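Local coordinates for DUF411 domain-containing protein (Pseudomonas aeruginosa, PDB 6WIS) that probably takes part in bacterial copper resistance by holding a cysteine-bridged cluster of four copper ions, though its exact biochemical role is not established, at residues H22-A25 against K29-D32; S39-R44 against C54-I59; G46-M51 against V109-S114; K62-H67 against A71-L76; A80-A85 against S118-Y123. All blocks are in the same frame, centred on the assembly; numbering follows the deposited sequence.

Interaction 1. Residues H22-A25 against K29-D32; sequences HLEA and KVTD. With ZN (zinc ion), chain J; ZN (zinc ion), chain M; ZN (zinc ion), chain L.
The last turn of helix 14-24, carrying L23 and E24, lies against V30 of strand 29-34, the chain reversing in a few residues between them. The backbones approach closest where the CA of E24 lies 6.2 Å from the CA of K29. Across this gap V30 does the reaching: one of its methyls, CG2, is the group that both helix residues touch. With CG1 anti to the backbone N (chi1 -174°), CG2 is left beside that N, where it meets E24 CG at 3.8 Å and L23 CB at 4.1 Å. E24 passes V30 at about a right angle; the methyl touches CG, and the extended chain carries the carboxylate on to a zinc ion (OE2 of E24 to zinc, 2.5 Å). L23 turns its branched end inward onto I5 and toward I73 of helix 70-77. Three zinc ions border this packing. H22 gives NE2 to another zinc at 2.0 Å, a site completed by D18 and E98, and D32 binds a third through OD1 while its OD2 makes a salt bridge to R9. The layout is that of a beta-alpha-beta crossover: strand 4-9, helix 14-24 and strand 29-34, with the two strands parallel neighbours and the helix packed over them.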
# COMPACT_ATOMS: atom_id res chain seq x y z
N HIS A 22 7.30 9.79 0.78
CA HIS A 22 7.99 9.12 -0.32
C HIS A 22 7.14 9.13 -1.60
O HIS A 22 7.68 9.27 -2.71
CB HIS A 22 8.32 7.67 0.06
CG HIS A 22 9.44 7.54 1.04
ND1 HIS A 22 10.67 7.03 0.70
CD2 HIS A 22 9.51 7.83 2.36
CE1 HIS A 22 11.46 7.01 1.76
NE2 HIS A 22 10.78 7.50 2.78
N LEU A 23 5.83 8.94 -1.47
CA LEU A 23 4.95 9.01 -2.64
C LEU A 23 4.97 10.41 -3.23
O LEU A 23 5.06 10.57 -4.46
CB LEU A 23 3.51 8.61 -2.27
CG LEU A 23 3.28 7.18 -1.80
CD1 LEU A 23 1.80 6.93 -1.62
CD2 LEU A 23 3.86 6.17 -2.79
N GLU A 24 4.84 11.43 -2.39
CA GLU A 24 4.86 12.82 -2.85
C GLU A 24 6.16 13.13 -3.59
O GLU A 24 6.14 13.77 -4.65
CB GLU A 24 4.68 13.77 -1.67
CG GLU A 24 3.33 13.65 -1.03
CD GLU A 24 3.16 14.62 0.11
OE1 GLU A 24 4.15 14.89 0.83
OE2 GLU A 24 2.03 15.11 0.29
N ALA A 25 7.30 12.72 -3.02
CA ALA A 25 8.59 12.85 -3.70
C ALA A 25 8.65 12.05 -4.98
O ALA A 25 9.56 12.26 -5.78
CB ALA A 25 9.73 12.43 -2.77
N LYS A 29 0.09 13.01 -6.13
CA LYS A 29 -0.75 13.86 -5.30
C LYS A 29 -1.47 12.99 -4.26
O LYS A 29 -2.15 12.02 -4.63
CB LYS A 29 -1.74 14.62 -6.18
CG LYS A 29 -2.78 15.42 -5.41
N VAL A 30 -1.31 13.30 -2.98
CA VAL A 30 -1.82 12.46 -1.89
C VAL A 30 -2.85 13.26 -1.11
O VAL A 30 -2.59 14.41 -0.72
CB VAL A 30 -0.69 11.97 -0.97
CG1 VAL A 30 -1.21 10.97 0.07
CG2 VAL A 30 0.45 11.32 -1.78
N THR A 31 -4.01 12.66 -0.86
CA THR A 31 -4.92 13.14 0.17
C THR A 31 -5.05 12.06 1.24
O THR A 31 -5.01 10.86 0.94
CB THR A 31 -6.31 13.46 -0.40
OG1 THR A 31 -6.83 12.29 -1.02
CG2 THR A 31 -6.24 14.58 -1.43
N ASP A 32 -5.19 12.48 2.50
CA ASP A 32 -5.19 11.46 3.55
C ASP A 32 -5.93 11.94 4.79
O ASP A 32 -6.09 13.14 5.03
CB ASP A 32 -3.77 11.06 3.96
CG ASP A 32 -2.99 12.20 4.56
OD1 ASP A 32 -2.69 13.16 3.81
OD2 ASP A 32 -2.68 12.14 5.78
ZN ZN J . 11.32 7.75 4.72
ZN ZN M . 2.27 15.91 2.68
ZN ZN L . -1.67 14.75 5.30

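Interaction 2. Residues S39-R44 against C54-I59; sequences SAVKSR and CHTGVI. With CU (copper (II) ion), chain C; CU (copper (II) ion), chain D.
K42 and T56 join helix 38-45 to strand 55-59, the axes of the two short segments passing 9.6 Å apart at 48°. The strand segment opens with C54, whose side chain turns away from the helix. Its SG bridges two copper ions, each at 2.3 Å, one shared with C16 and H55, the other with C15 and H67. H55 follows and also turns away from the helix; a chi1 of 65° places its ring between the backbone N and the carbonyl carbon, on the metal side, where ND1 binds the first of those coppers at 2.2 Å, and the ring is stacked with W19. T56 is the residue that turns toward the helix. Its OG1, lying beside its own backbone N, accepts a hydrogen bond from K42 NZ at 2.8 Å. The lysine chain crosses T56 at a slant and bends at its last torsion (chi4 -53°) to bring the ammonium round to the hydroxyl, with its CG 3.5 Å from the same OG1. E65, on the neighbouring strand, joins both groups: OE1 is hydrogen-bonded to T56 OG1 and OE2 forms a salt bridge with K42 NZ. These two grips would fix the ammonium and tend to favour its charged form. V41 adds a looser apolar touch, CG1 lying 4.4 Å from T56 CB. Further along, G57 pairs with V64, and V58 meets L45 and H8. Alternation along the strand thus sends T56 to the helix and H55 to the metals, as a ligand, with C54, of the cysteine-bridged tetranuclear copper cluster.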
# COMPACT_ATOMS: atom_id res chain seq x y z
N SER A 39 -11.60 -1.38 9.81
CA SER A 39 -12.22 -2.65 9.41
C SER A 39 -13.18 -2.46 8.24
O SER A 39 -13.15 -3.23 7.27
CB SER A 39 -12.96 -3.27 10.59
OG SER A 39 -12.05 -4.03 11.36
N ALA A 40 -14.06 -1.46 8.32
CA ALA A 40 -14.97 -1.18 7.22
C ALA A 40 -14.21 -0.83 5.95
O ALA A 40 -14.57 -1.27 4.85
CB ALA A 40 -15.93 -0.04 7.58
N VAL A 41 -13.16 -0.01 6.07
CA VAL A 41 -12.43 0.43 4.89
C VAL A 41 -11.80 -0.77 4.20
O VAL A 41 -11.93 -0.97 2.99
CB VAL A 41 -11.37 1.49 5.24
CG1 VAL A 41 -10.47 1.75 4.03
CG2 VAL A 41 -12.03 2.79 5.70
N LYS A 42 -11.14 -1.63 4.97
CA LYS A 42 -10.41 -2.73 4.37
C LYS A 42 -11.37 -3.77 3.81
O LYS A 42 -11.17 -4.28 2.70
CB LYS A 42 -9.46 -3.36 5.39
CG LYS A 42 -8.22 -2.50 5.72
CD LYS A 42 -7.23 -3.35 6.53
CE LYS A 42 -6.39 -2.46 7.44
NZ LYS A 42 -5.74 -1.34 6.68
N SER A 43 -12.43 -4.08 4.56
CA SER A 43 -13.36 -5.11 4.08
C SER A 43 -14.14 -4.63 2.87
O SER A 43 -14.42 -5.43 1.98
CB SER A 43 -14.31 -5.54 5.20
OG SER A 43 -15.29 -4.56 5.39
N ARG A 44 -14.47 -3.34 2.79
CA ARG A 44 -15.17 -2.87 1.60
C ARG A 44 -14.29 -2.89 0.37
O ARG A 44 -14.78 -3.10 -0.74
CB ARG A 44 -15.73 -1.48 1.84
CG ARG A 44 -16.99 -1.51 2.69
CD ARG A 44 -17.43 -0.12 3.13
NE ARG A 44 -18.43 -0.22 4.20
CZ ARG A 44 -19.18 0.79 4.61
NH1 ARG A 44 -19.08 1.98 4.05
NH2 ARG A 44 -20.05 0.60 5.59
N CYS A 54 -0.89 -1.08 8.16
CA CYS A 54 -1.19 0.10 8.98
C CYS A 54 -1.93 1.20 8.22
O CYS A 54 -2.38 2.19 8.84
CB CYS A 54 0.14 0.65 9.52
SG CYS A 54 1.37 0.75 8.17
N HIS A 55 -2.03 1.11 6.90
CA HIS A 55 -2.77 2.11 6.14
C HIS A 55 -3.29 1.47 4.86
O HIS A 55 -2.79 0.43 4.43
CB HIS A 55 -1.88 3.33 5.81
CG HIS A 55 -0.74 3.00 4.88
ND1 HIS A 55 0.58 2.94 5.30
CD2 HIS A 55 -0.72 2.69 3.56
CE1 HIS A 55 1.36 2.63 4.28
NE2 HIS A 55 0.59 2.45 3.22
N THR A 56 -4.28 2.11 4.24
CA THR A 56 -4.87 1.61 3.00
C THR A 56 -5.01 2.79 2.04
O THR A 56 -5.69 3.76 2.37
CB THR A 56 -6.24 0.97 3.24
OG1 THR A 56 -6.14 -0.06 4.24
CG2 THR A 56 -6.76 0.35 1.93
N GLY A 57 -4.34 2.72 0.88
CA GLY A 57 -4.48 3.72 -0.16
C GLY A 57 -5.46 3.26 -1.23
O GLY A 57 -5.72 2.06 -1.37
N VAL A 58 -6.03 4.21 -1.97
CA VAL A 58 -6.94 3.90 -3.09
C VAL A 58 -6.51 4.72 -4.28
O VAL A 58 -6.43 5.96 -4.20
CB VAL A 58 -8.42 4.17 -2.76
CG1 VAL A 58 -9.31 3.63 -3.91
CG2 VAL A 58 -8.83 3.50 -1.45
N ILE A 59 -6.23 4.06 -5.40
CA ILE A 59 -5.82 4.78 -6.60
C ILE A 59 -6.56 4.17 -7.77
O ILE A 59 -6.49 2.95 -7.98
CB ILE A 59 -4.29 4.77 -6.84
CG1 ILE A 59 -3.95 5.49 -8.16
CG2 ILE A 59 -3.70 3.33 -6.82
CD1 ILE A 59 -2.52 6.06 -8.20
CU CU C . 0.86 2.84 7.47
CU CU D . 3.32 1.90 8.55

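Interaction 3. Residues G46-M51 against V109-S114; sequences GVPYSM and VGLTRS
M51 and L111 lie alongside each other, pointing opposite ways. M51 is modelled as selenomethionine, and its selenium lies over the branched end of the leucine. SE of M51 is 3.7 Å from L111 CD1 and 4.0 Å from CD2, so it lies across both methyls. The chain bends at chi3 (-130°), which takes CE on toward V109; there it meets CG1 at 4.1 Å, the two side chains crossing at about a right angle. The other neighbour of L111 is P48. The CG-CD side of its pyrrolidine ring presses on L111 CD1, with CD at 3.4 Å and CG at 3.5 Å, tighter than ordinary van der Waals contact. L111 CD1 thus meets the proline ring and the selenium together, side by side. The loop that delivers P48 and M51 starts at a Schellman motif: G46, with positive phi, is the C-prime residue ending helix 38-45, its N hydrogen-bonded to S43 O and V47 N to K42 O. Beyond it the loop covers strand 106-111 of the mixed sheet. A backbone hydrogen bond from M51 N to P48 O (2.8 Å) closes a turn between them. V47 turns away from that strand onto F63 and E65, and F63 also touches L111.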
# COMPACT_ATOMS: atom_id res chain seq x y z
N GLY A 46 -11.92 -5.11 -0.11
CA GLY A 46 -11.53 -6.47 -0.38
C GLY A 46 -10.12 -6.83 0.04
O GLY A 46 -9.54 -7.76 -0.52
N VAL A 47 -9.56 -6.13 1.02
CA VAL A 47 -8.23 -6.49 1.50
C VAL A 47 -8.35 -7.78 2.29
O VAL A 47 -9.09 -7.81 3.28
CB VAL A 47 -7.62 -5.38 2.37
CG1 VAL A 47 -6.22 -5.83 2.87
CG2 VAL A 47 -7.59 -4.03 1.62
N PRO A 48 -7.63 -8.84 1.94
CA PRO A 48 -7.75 -10.10 2.69
C PRO A 48 -7.31 -9.95 4.13
O PRO A 48 -6.33 -9.28 4.45
CB PRO A 48 -6.83 -11.07 1.93
CG PRO A 48 -6.68 -10.44 0.56
CD PRO A 48 -6.64 -8.97 0.85
N TYR A 49 -8.04 -10.65 4.99
CA TYR A 49 -7.89 -10.66 6.43
C TYR A 49 -6.45 -10.53 6.92
O TYR A 49 -6.09 -9.51 7.53
CB TYR A 49 -8.56 -11.96 6.94
CG TYR A 49 -8.61 -12.12 8.43
CD1 TYR A 49 -9.18 -11.14 9.24
CD2 TYR A 49 -8.12 -13.26 9.04
CE1 TYR A 49 -9.24 -11.29 10.62
CE2 TYR A 49 -8.17 -13.43 10.41
CZ TYR A 49 -8.73 -12.44 11.20
OH TYR A 49 -8.77 -12.61 12.56
N SER A 50 -5.59 -11.51 6.64
CA SER A 50 -4.22 -11.47 7.14
C SER A 50 -3.25 -10.84 6.15
O SER A 50 -2.06 -11.20 6.11
CB SER A 50 -3.75 -12.87 7.52
OG SER A 50 -3.25 -13.54 6.36
N MSE A 51 -3.75 -9.88 5.39
CA MSE A 51 -2.88 -9.15 4.45
C MSE A 51 -2.94 -7.68 4.83
O MSE A 51 -2.41 -6.89 4.10
CB MSE A 51 -3.34 -9.38 3.02
CG MSE A 51 -2.33 -10.12 2.20
SE MSE A 51 -2.91 -10.50 0.40
CE MSE A 51 -2.57 -12.39 0.15
N VAL A 109 2.34 -8.15 -3.01
CA VAL A 109 1.46 -9.22 -3.45
C VAL A 109 0.27 -8.60 -4.20
O VAL A 109 -0.56 -7.90 -3.60
CB VAL A 109 1.01 -10.08 -2.27
CG1 VAL A 109 0.13 -11.24 -2.76
CG2 VAL A 109 2.22 -10.58 -1.48
N GLY A 110 0.18 -8.85 -5.50
CA GLY A 110 -0.98 -8.42 -6.24
C GLY A 110 -2.13 -9.39 -6.08
O GLY A 110 -1.94 -10.58 -5.88
N LEU A 111 -3.35 -8.86 -6.13
CA LEU A 111 -4.54 -9.71 -5.96
C LEU A 111 -5.54 -9.53 -7.09
O LEU A 111 -5.81 -8.41 -7.44
CB LEU A 111 -5.21 -9.29 -4.66
CG LEU A 111 -4.42 -9.66 -3.42
CD1 LEU A 111 -5.06 -9.06 -2.19
CD2 LEU A 111 -4.30 -11.16 -3.32
N THR A 112 -6.02 -10.63 -7.65
CA THR A 112 -7.12 -10.56 -8.60
C THR A 112 -8.45 -10.63 -7.87
O THR A 112 -8.53 -10.94 -6.68
CB THR A 112 -7.03 -11.70 -9.62
OG1 THR A 112 -7.40 -12.91 -8.97
CG2 THR A 112 -5.59 -11.84 -10.14
N ARG A 113 -9.53 -10.33 -8.61
CA ARG A 113 -10.87 -10.55 -8.06
C ARG A 113 -11.10 -12.02 -7.73
O ARG A 113 -11.72 -12.33 -6.70
CB ARG A 113 -11.92 -10.04 -9.04
CG ARG A 113 -12.25 -8.57 -8.81
CD ARG A 113 -13.25 -8.03 -9.82
NE ARG A 113 -12.90 -6.67 -10.20
CZ ARG A 113 -13.18 -5.59 -9.47
NH1 ARG A 113 -13.81 -5.72 -8.31
NH2 ARG A 113 -12.82 -4.38 -9.90
N SER A 114 -10.61 -12.94 -8.55
CA SER A 114 -10.83 -14.35 -8.27
C SER A 114 -10.13 -14.79 -6.99
O SER A 114 -10.23 -15.96 -6.59
CB SER A 114 -10.36 -15.22 -9.44
OG SER A 114 -9.15 -14.74 -10.01

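Interaction 4. Residues K62-H67 against A71-L76; sequences KFVEGH and ADILKL. With CU (copper (II) ion), chain D.
Strand 62-65, with K62 and V64 facing L76 and I73, runs nearly antiparallel to helix 70-77; the axes of segments 62-65 and 71-76 pass 10.1 Å apart, at 155°. V64 gives one methyl to each of two helix side chains. Its CG1, anti to the backbone N, meets I73 CD1 at 3.8 Å, the two side chains crossing at about a right angle, while CG2 meets L76 CD2 at 3.9 Å. L76 points toward the strand, and the same CD2 methyl comes within 3.6 Å of F63 O. W19, of helix 14-24, touches both V64 and I73 and extends this buried apolar layer. At the far end K62 and L76 run past one another head to tail. The lysine chain is extended beyond CG, its CD grazing L76 CD1 at 4.1 Å, and this reach lets NZ give a hydrogen bond to L76 O at 3.0 Å. The donor stands 23° out of the carbonyl plane, with a C=O...N angle of 150°. NZ has a stronger partner in L82 O, so two backbone carbonyls grip it. Beyond the strand, H67 carries the chain to the metals, its NE2 binding copper at 2.1 Å, while its ND1 is held by P95 O and so fixes the ring's rotation. The K62 ammonium thus sits among carbonyl oxygens close to the C-terminal end of the helix, where the helix dipole would be expected to favour its positive charge, and it gives an otherwise hydrophobic strand-helix interface a polar end.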
# COMPACT_ATOMS: atom_id res chain seq x y z
N LYS A 62 -8.23 0.82 -7.25
CA LYS A 62 -7.52 -0.34 -6.70
C LYS A 62 -6.92 0.01 -5.34
O LYS A 62 -6.56 1.17 -5.10
CB LYS A 62 -6.43 -0.78 -7.66
CG LYS A 62 -6.91 -0.92 -9.12
CD LYS A 62 -5.83 -1.52 -10.00
CE LYS A 62 -6.38 -1.79 -11.42
NZ LYS A 62 -5.34 -2.54 -12.16
N PHE A 63 -6.83 -0.98 -4.46
CA PHE A 63 -6.30 -0.72 -3.12
C PHE A 63 -4.79 -0.94 -3.07
O PHE A 63 -4.23 -1.74 -3.81
CB PHE A 63 -7.00 -1.57 -2.04
CG PHE A 63 -6.74 -3.07 -2.12
CD1 PHE A 63 -5.55 -3.62 -1.68
CD2 PHE A 63 -7.74 -3.92 -2.57
CE1 PHE A 63 -5.33 -4.97 -1.74
CE2 PHE A 63 -7.55 -5.28 -2.62
CZ PHE A 63 -6.35 -5.81 -2.21
N VAL A 64 -4.15 -0.20 -2.17
CA VAL A 64 -2.70 -0.24 -1.96
C VAL A 64 -2.55 -0.42 -0.46
O VAL A 64 -2.77 0.53 0.30
CB VAL A 64 -2.00 1.05 -2.44
CG1 VAL A 64 -0.49 0.99 -2.13
CG2 VAL A 64 -2.26 1.30 -3.98
N GLU A 65 -2.26 -1.63 -0.02
CA GLU A 65 -2.26 -1.97 1.40
C GLU A 65 -0.83 -1.93 1.91
O GLU A 65 0.02 -2.71 1.45
CB GLU A 65 -2.89 -3.34 1.63
CG GLU A 65 -3.02 -3.73 3.10
CD GLU A 65 -4.04 -2.89 3.85
OE1 GLU A 65 -4.80 -2.17 3.16
OE2 GLU A 65 -4.10 -2.93 5.12
N GLY A 66 -0.55 -1.04 2.83
CA GLY A 66 0.77 -1.03 3.42
C GLY A 66 1.84 -0.31 2.60
O GLY A 66 1.58 0.51 1.70
N HIS A 67 3.09 -0.61 2.96
CA HIS A 67 4.25 0.14 2.48
C HIS A 67 4.71 -0.35 1.10
O HIS A 67 5.84 -0.79 0.91
CB HIS A 67 5.34 0.05 3.54
CG HIS A 67 5.02 0.82 4.78
ND1 HIS A 67 5.41 2.13 4.96
CD2 HIS A 67 4.28 0.50 5.87
CE1 HIS A 67 4.94 2.58 6.12
NE2 HIS A 67 4.25 1.61 6.68
N ALA A 71 7.11 2.54 -7.37
CA ALA A 71 7.25 1.85 -8.66
C ALA A 71 6.32 0.65 -8.79
O ALA A 71 5.84 0.34 -9.89
CB ALA A 71 8.70 1.40 -8.88
N ASP A 72 6.02 -0.02 -7.69
CA ASP A 72 5.11 -1.15 -7.77
C ASP A 72 3.66 -0.71 -7.79
O ASP A 72 2.82 -1.45 -8.30
CB ASP A 72 5.36 -2.11 -6.60
CG ASP A 72 6.80 -2.60 -6.58
OD1 ASP A 72 7.31 -2.92 -7.67
OD2 ASP A 72 7.43 -2.66 -5.50
N ILE A 73 3.35 0.48 -7.27
CA ILE A 73 2.02 1.05 -7.45
C ILE A 73 1.77 1.32 -8.93
O ILE A 73 0.68 1.05 -9.45
CB ILE A 73 1.83 2.32 -6.60
CG1 ILE A 73 1.88 2.00 -5.09
CG2 ILE A 73 0.47 2.95 -6.89
CD1 ILE A 73 1.77 3.31 -4.19
N LEU A 74 2.80 1.81 -9.65
CA LEU A 74 2.66 2.01 -11.10
C LEU A 74 2.41 0.68 -11.82
O LEU A 74 1.58 0.62 -12.74
CB LEU A 74 3.90 2.71 -11.68
CG LEU A 74 4.34 4.08 -11.11
CD1 LEU A 74 5.63 4.61 -11.79
CD2 LEU A 74 3.22 5.15 -11.16
N LYS A 75 3.09 -0.41 -11.41
CA LYS A 75 2.82 -1.71 -12.02
C LYS A 75 1.41 -2.19 -11.73
O LYS A 75 0.76 -2.79 -12.60
CB LYS A 75 3.82 -2.78 -11.54
CG LYS A 75 5.28 -2.43 -11.79
CD LYS A 75 6.21 -3.49 -11.19
N LEU A 76 0.94 -1.96 -10.50
CA LEU A 76 -0.43 -2.28 -10.15
C LEU A 76 -1.42 -1.60 -11.09
O LEU A 76 -2.36 -2.23 -11.59
CB LEU A 76 -0.71 -1.87 -8.70
CG LEU A 76 -2.15 -1.93 -8.21
CD1 LEU A 76 -2.66 -3.39 -8.25
CD2 LEU A 76 -2.27 -1.35 -6.78
CU CU D . 3.32 1.90 8.55

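Interaction 5. Residues A80-A85 against S118-Y123; sequences ADLVGA and SVLAEY
L82 and L120 meet methyl to methyl, reaching toward each other tip to tip, with L82 CD1 3.6 Å from L120 CD2. L120 uses its other methyl as well: CD1 rests on the CB of A85 at 3.8 Å. The branched end of L120 is thus shared between L82 and A85. Both leucines have CG beside the backbone N (chi1 -61° at L82, -74° at L120), which turns them across the gap. A looser touch, 4.4 Å from L82 CD2 to S118 CB, widens the patch. The backbones themselves stand well apart, 8.0 Å between the CA atoms of A85 and L120, because strand 106-111 runs between strands 84-86 and 117-123 in the mixed sheet and side chains must bridge over it. In the outer strand 117-123 a classic beta bulge sets L120: both it and A121 face V108, and V108 also lies under L120 and A85. Behind the patch L76 of helix 70-77 packs on L82 and A85, so this small apolar cluster continues toward the helix covering the sheet. R79 borders it as well, touching S118 and L120 and making a salt bridge with D81. Farther along the outer strand, Y123 stacks its ring on Y106, and its OH is hydrogen-bonded to D72 OD2 of that helix, tying the strand's end to it.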
# COMPACT_ATOMS: atom_id res chain seq x y z
N ALA A 80 -4.48 -5.01 -15.70
CA ALA A 80 -5.94 -5.03 -15.70
C ALA A 80 -6.51 -6.20 -14.90
O ALA A 80 -7.67 -6.14 -14.48
CB ALA A 80 -6.46 -5.08 -17.13
N ASP A 81 -5.73 -7.25 -14.67
CA ASP A 81 -6.22 -8.38 -13.89
C ASP A 81 -6.15 -8.15 -12.37
O ASP A 81 -6.70 -8.97 -11.62
CB ASP A 81 -5.43 -9.65 -14.24
CG ASP A 81 -3.94 -9.46 -14.07
OD1 ASP A 81 -3.41 -8.43 -14.54
OD2 ASP A 81 -3.29 -10.34 -13.46
N LEU A 82 -5.51 -7.08 -11.89
CA LEU A 82 -5.30 -6.87 -10.46
C LEU A 82 -6.18 -5.75 -9.93
O LEU A 82 -6.29 -4.68 -10.54
CB LEU A 82 -3.83 -6.55 -10.14
CG LEU A 82 -2.78 -7.59 -10.50
CD1 LEU A 82 -1.40 -7.11 -10.11
CD2 LEU A 82 -3.09 -8.94 -9.85
N VAL A 83 -6.78 -6.01 -8.77
CA VAL A 83 -7.62 -5.04 -8.07
C VAL A 83 -6.91 -4.40 -6.87
O VAL A 83 -7.49 -3.52 -6.22
CB VAL A 83 -8.93 -5.72 -7.63
CG1 VAL A 83 -8.66 -6.61 -6.43
CG2 VAL A 83 -10.04 -4.70 -7.34
N GLY A 84 -5.69 -4.83 -6.55
CA GLY A 84 -4.99 -4.28 -5.41
C GLY A 84 -3.64 -4.95 -5.25
O GLY A 84 -3.36 -5.99 -5.87
N ALA A 85 -2.78 -4.31 -4.46
CA ALA A 85 -1.50 -4.89 -4.06
C ALA A 85 -1.28 -4.57 -2.59
O ALA A 85 -1.69 -3.52 -2.11
CB ALA A 85 -0.35 -4.37 -4.89
N SER A 118 -0.63 -12.82 -6.86
CA SER A 118 0.41 -12.72 -7.88
C SER A 118 1.48 -11.77 -7.38
O SER A 118 1.21 -10.59 -7.15
CB SER A 118 -0.17 -12.22 -9.20
OG SER A 118 0.87 -11.78 -10.06
N VAL A 119 2.71 -12.27 -7.24
CA VAL A 119 3.78 -11.49 -6.65
C VAL A 119 4.24 -10.44 -7.65
O VAL A 119 4.71 -10.77 -8.74
CB VAL A 119 4.92 -12.39 -6.19
CG1 VAL A 119 6.16 -11.57 -5.78
CG2 VAL A 119 4.45 -13.28 -5.05
N LEU A 120 4.09 -9.16 -7.29
CA LEU A 120 4.55 -8.06 -8.13
C LEU A 120 6.04 -7.79 -7.99
O LEU A 120 6.67 -7.34 -8.95
CB LEU A 120 3.81 -6.76 -7.81
CG LEU A 120 2.36 -6.57 -8.24
CD1 LEU A 120 1.91 -5.16 -7.88
CD2 LEU A 120 2.20 -6.83 -9.74
N ALA A 121 6.60 -8.03 -6.81
CA ALA A 121 7.98 -7.65 -6.53
C ALA A 121 8.43 -8.37 -5.26
O ALA A 121 7.63 -8.58 -4.34
CB ALA A 121 8.11 -6.13 -6.35
N GLU A 122 9.71 -8.72 -5.22
CA GLU A 122 10.32 -9.35 -4.05
C GLU A 122 11.54 -8.56 -3.62
O GLU A 122 12.35 -8.15 -4.46
CB GLU A 122 10.73 -10.81 -4.34
CG GLU A 122 9.58 -11.78 -4.40
CD GLU A 122 10.03 -13.20 -4.71
N TYR A 123 11.68 -8.35 -2.31
CA TYR A 123 12.79 -7.57 -1.76
C TYR A 123 13.47 -8.41 -0.68
O TYR A 123 12.81 -8.85 0.28
CB TYR A 123 12.29 -6.22 -1.21
CG TYR A 123 11.69 -5.36 -2.33
CD1 TYR A 123 12.50 -4.65 -3.21
CD2 TYR A 123 10.31 -5.31 -2.53
CE1 TYR A 123 11.96 -3.89 -4.24
CE2 TYR A 123 9.76 -4.54 -3.55
CZ TYR A 123 10.60 -3.84 -4.42
OH TYR A 123 10.06 -3.08 -5.44

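Overall arrangement
All five contacts reach the one mixed sheet. Interaction 4 is the most buried, near the chain's centre; interactions 1, 2, 3 and 5 are partly buried and lie farther out, with 1 opposite 3 and 5 about the centre. Helix 70-77 links interactions 1 and 4 through L23 and I73, and strands 55-59 and 62-65 are neighbours that share a copper between 2 and 4. Strand 106-111, used by interaction 3, lies between the two strands that interaction 5 joins. The chemistry differs: 3 and 5 are wholly apolar across their segments, 1 is an apolar contact fringed by zinc ligands, and 2 and 4 add lysine hydrogen bonds, in 4 at the opposite end of the segment from its copper ligand.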